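Local coordinates for 6-phosphogluconate dehydrogenase (Decarboxylating) (Geobacter metallireducens, PDB 4E21), which probably catalyses the NADP-dependent oxidative decarboxylation of 6-phosphogluconate in the pentose phosphate pathway, at residues L30-R39 with A57-I66. Sequence-based numbering, arbitrary orientation.
Sequences LGRMGADMVR and AVQALEREGI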
loop_
_atom_site.group_PDB
_atom_site.type_symbol
_atom_site.label_atom_id
_atom_site.label_comp_id
_atom_site.label_asym_id
_atom_site.label_seq_id
_atom_site.Cartn_x
_atom_site.Cartn_y
_atom_site.Cartn_z
ATOM N N LEU B 30 -17.865 -15.539 -31.721
ATOM C CA LEU B 30 -16.850 -15.749 -32.743
ATOM C C LEU B 30 -15.938 -14.542 -32.856
ATOM O O LEU B 30 -15.516 -14.169 -33.953
ATOM C CB LEU B 30 -17.502 -16.053 -34.095
ATOM C CG LEU B 30 -18.388 -17.292 -34.195
ATOM C CD1 LEU B 30 -18.663 -17.565 -35.649
ATOM C CD2 LEU B 30 -17.725 -18.501 -33.550
ATOM N N GLY B 31 -15.663 -13.921 -31.713
ATOM C CA GLY B 31 -14.602 -12.937 -31.619
ATOM C C GLY B 31 -13.249 -13.624 -31.696
ATOM O O GLY B 31 -13.149 -14.841 -31.928
ATOM N N ARG B 32 -12.198 -12.845 -31.486
ATOM C CA ARG B 32 -10.842 -13.345 -31.668
ATOM C C ARG B 32 -10.612 -14.652 -30.908
ATOM O O ARG B 32 -10.092 -15.625 -31.468
ATOM C CB ARG B 32 -9.822 -12.267 -31.263
ATOM C CG ARG B 32 -8.368 -12.690 -31.365
ATOM C CD ARG B 32 -7.998 -13.159 -32.771
ATOM N NE ARG B 32 -6.659 -13.756 -32.779
ATOM C CZ ARG B 32 -5.530 -13.066 -32.942
ATOM N NH1 ARG B 32 -5.585 -11.750 -33.133
ATOM N NH2 ARG B 32 -4.348 -13.688 -32.918
HETATM N N MSE B 33 -11.004 -14.675 -29.639
HETATM C CA MSE B 33 -10.761 -15.843 -28.793
HETATM C C MSE B 33 -11.564 -17.074 -29.241
HETATM O O MSE B 33 -11.009 -18.177 -29.356
HETATM C CB MSE B 33 -11.036 -15.510 -27.325
HETATM C CG MSE B 33 -10.026 -14.544 -26.690
HETATM SE SE MSE B 33 -8.283 -15.377 -26.611
HETATM C CE MSE B 33 -8.626 -16.602 -25.129
ATOM N N GLY B 34 -12.857 -16.884 -29.508
ATOM C CA GLY B 34 -13.713 -17.980 -29.953
ATOM C C GLY B 34 -13.274 -18.562 -31.290
ATOM O O GLY B 34 -13.170 -19.787 -31.452
ATOM N N ALA B 35 -12.991 -17.675 -32.246
ATOM C CA ALA B 35 -12.485 -18.080 -33.554
ATOM C C ALA B 35 -11.175 -18.883 -33.444
ATOM O O ALA B 35 -11.006 -19.907 -34.116
ATOM C CB ALA B 35 -12.309 -16.865 -34.443
ATOM N N ASP B 36 -10.268 -18.420 -32.581
ATOM C CA ASP B 36 -8.960 -19.052 -32.395
ATOM C C ASP B 36 -9.028 -20.439 -31.781
ATOM O O ASP B 36 -8.250 -21.327 -32.137
ATOM C CB ASP B 36 -8.052 -18.166 -31.527
ATOM C CG ASP B 36 -7.338 -17.113 -32.335
ATOM O OD1 ASP B 36 -7.421 -17.197 -33.583
ATOM O OD2 ASP B 36 -6.699 -16.218 -31.732
HETATM N N MSE B 37 -9.951 -20.624 -30.841
HETATM C CA MSE B 37 -10.118 -21.933 -30.219
HETATM C C MSE B 37 -10.737 -22.902 -31.212
HETATM O O MSE B 37 -10.397 -24.078 -31.210
HETATM C CB MSE B 37 -10.956 -21.844 -28.948
HETATM C CG MSE B 37 -10.427 -20.813 -27.985
HETATM SE SE MSE B 37 -11.502 -20.640 -26.391
HETATM C CE MSE B 37 -10.718 -22.067 -25.334
ATOM N N VAL B 38 -11.634 -22.406 -32.065
ATOM C CA VAL B 38 -12.208 -23.249 -33.113
ATOM C C VAL B 38 -11.099 -23.649 -34.078
ATOM O O VAL B 38 -10.986 -24.822 -34.439
ATOM C CB VAL B 38 -13.356 -22.563 -33.884
ATOM C CG1 VAL B 38 -13.674 -23.346 -35.133
ATOM C CG2 VAL B 38 -14.588 -22.447 -33.002
ATOM N N ARG B 39 -10.258 -22.684 -34.464
ATOM C CA ARG B 39 -9.166 -22.991 -35.388
ATOM C C ARG B 39 -8.246 -24.023 -34.778
ATOM O O ARG B 39 -7.833 -24.965 -35.448
ATOM C CB ARG B 39 -8.389 -21.746 -35.784
ATOM C CG ARG B 39 -9.181 -20.779 -36.626
ATOM C CD ARG B 39 -8.391 -19.514 -36.870
ATOM N NE ARG B 39 -9.210 -18.487 -37.500
ATOM C CZ ARG B 39 -9.559 -17.344 -36.921
ATOM N NH1 ARG B 39 -9.147 -17.062 -35.692
ATOM N NH2 ARG B 39 -10.313 -16.475 -37.579
ATOM N N ALA B 57 -19.455 -12.206 -38.748
ATOM C CA ALA B 57 -18.496 -13.040 -38.013
ATOM C C ALA B 57 -18.581 -14.526 -38.376
ATOM O O ALA B 57 -17.554 -15.181 -38.592
ATOM C CB ALA B 57 -18.661 -12.846 -36.507
ATOM N N VAL B 58 -19.803 -15.060 -38.435
ATOM C CA VAL B 58 -19.998 -16.458 -38.827
ATOM C C VAL B 58 -19.476 -16.685 -40.235
ATOM O O VAL B 58 -18.767 -17.658 -40.502
ATOM C CB VAL B 58 -21.482 -16.869 -38.823
ATOM C CG1 VAL B 58 -21.603 -18.330 -39.197
ATOM C CG2 VAL B 58 -22.122 -16.584 -37.470
ATOM N N GLN B 59 -19.846 -15.779 -41.135
ATOM C CA GLN B 59 -19.445 -15.889 -42.531
ATOM C C GLN B 59 -17.925 -15.963 -42.659
ATOM O O GLN B 59 -17.389 -16.829 -43.366
ATOM C CB GLN B 59 -20.030 -14.739 -43.359
ATOM C CG GLN B 59 -21.441 -15.053 -43.884
ATOM C CD GLN B 59 -22.208 -13.811 -44.314
ATOM O OE1 GLN B 59 -21.940 -12.710 -43.832
ATOM N NE2 GLN B 59 -23.169 -13.983 -45.223
ATOM N N ALA B 60 -17.237 -15.073 -41.948
ATOM C CA ALA B 60 -15.787 -15.076 -41.947
ATOM C C ALA B 60 -15.212 -16.461 -41.575
ATOM O O ALA B 60 -14.224 -16.915 -42.165
ATOM C CB ALA B 60 -15.260 -13.978 -41.031
ATOM N N LEU B 61 -15.831 -17.143 -40.613
ATOM C CA LEU B 61 -15.374 -18.491 -40.264
ATOM C C LEU B 61 -15.813 -19.518 -41.307
ATOM O O LEU B 61 -15.119 -20.519 -41.549
ATOM C CB LEU B 61 -15.864 -18.912 -38.876
ATOM C CG LEU B 61 -15.039 -18.491 -37.658
ATOM C CD1 LEU B 61 -14.841 -19.695 -36.744
ATOM C CD2 LEU B 61 -13.696 -17.938 -38.080
ATOM N N GLU B 62 -16.979 -19.266 -41.904
ATOM C CA GLU B 62 -17.477 -20.099 -42.995
ATOM C C GLU B 62 -16.537 -20.054 -44.199
ATOM O O GLU B 62 -16.252 -21.093 -44.801
ATOM C CB GLU B 62 -18.916 -19.730 -43.373
ATOM C CG GLU B 62 -19.941 -20.680 -42.743
ATOM C CD GLU B 62 -21.377 -20.178 -42.818
ATOM O OE1 GLU B 62 -21.581 -18.982 -43.135
ATOM O OE2 GLU B 62 -22.302 -20.987 -42.549
ATOM N N ARG B 63 -16.038 -18.857 -44.521
ATOM C CA ARG B 63 -15.001 -18.705 -45.540
ATOM C C ARG B 63 -13.772 -19.563 -45.210
ATOM O O ARG B 63 -13.163 -20.149 -46.104
ATOM C CB ARG B 63 -14.592 -17.240 -45.708
ATOM C CG ARG B 63 -15.570 -16.406 -46.508
ATOM C CD ARG B 63 -15.066 -14.983 -46.701
ATOM N NE ARG B 63 -16.142 -14.076 -47.095
ATOM C CZ ARG B 63 -16.870 -13.366 -46.232
ATOM N NH1 ARG B 63 -16.631 -13.452 -44.928
ATOM N NH2 ARG B 63 -17.836 -12.561 -46.668
ATOM N N GLU B 64 -13.413 -19.647 -43.931
ATOM C CA GLU B 64 -12.355 -20.567 -43.525
ATOM C C GLU B 64 -12.769 -22.037 -43.658
ATOM O O GLU B 64 -11.977 -22.939 -43.386
ATOM C CB GLU B 64 -11.879 -20.268 -42.102
ATOM C CG GLU B 64 -10.729 -19.279 -42.043
ATOM C CD GLU B 64 -10.387 -18.851 -40.625
ATOM O OE1 GLU B 64 -11.321 -18.615 -39.828
ATOM O OE2 GLU B 64 -9.184 -18.735 -40.309
ATOM N N GLY B 65 -14.009 -22.275 -44.078
ATOM C CA GLY B 65 -14.497 -23.628 -44.238
ATOM C C GLY B 65 -14.827 -24.312 -42.923
ATOM O O GLY B 65 -14.543 -25.502 -42.755
ATOM N N ILE B 66 -15.415 -23.561 -41.989
ATOM C CA ILE B 66 -15.983 -24.149 -40.768
ATOM C C ILE B 66 -17.514 -24.074 -40.791
ATOM O O ILE B 66 -18.083 -23.048 -41.175
ATOM C CB ILE B 66 -15.469 -23.467 -39.480
ATOM C CG1 ILE B 66 -13.953 -23.316 -39.513
ATOM C CG2 ILE B 66 -15.863 -24.275 -38.264
ATOM C CD1 ILE B 66 -13.467 -22.223 -38.593
#
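Arg39, in helix 32-43, forms a salt bridge with Glu64, just past the end of helix 55-63. The guanidinium meets the carboxylate side-on, with two nitrogens facing two oxygens. Arg39 NE lies 2.8 Å from Glu64 OE2 and uses the syn lone pair of that oxygen. Arg39 NH2 reaches Glu64 OE1 at 3.3 Å, a more bent bond. The two planes are 59° apart, so the pair is twisted rather than coplanar. Arg39 NH1 also makes a weak bond of 2.7 Å to Asp36 OD1, and Asp36 OD2 takes Arg32 NE. Two carboxylates thus lie at the edge of the Arg39 guanidinium, which probably limits its rotation. A leucine in place of Arg39 would probably leave Glu64 without its partner across the contact and break the chain of charges.

Next to this network the packing is aliphatic. Leu61 CD2 touches Ala35 CB at 4.0 Å and also lies near Arg39 NH2. Val38 CG1, anti to the backbone N (chi1 167°), points at Ile66 CD1, 3.6 Å away. Leu30 CD1 rests on Val58 CA at 3.6 Å.

The segment axes run nearly parallel, 24° apart. Gly31 caps helix 32-43, and a Schellman motif at Gly65 ends helix 55-63. Gly31 and Gly34 fit a Rossmann-type GxGxxG pattern, consistent with a dinucleotide-binding domain. Val38 and the flanking Leu30 and Ile66 all pack on Val50 of strand 47-51, outermost in the sheet within this chain.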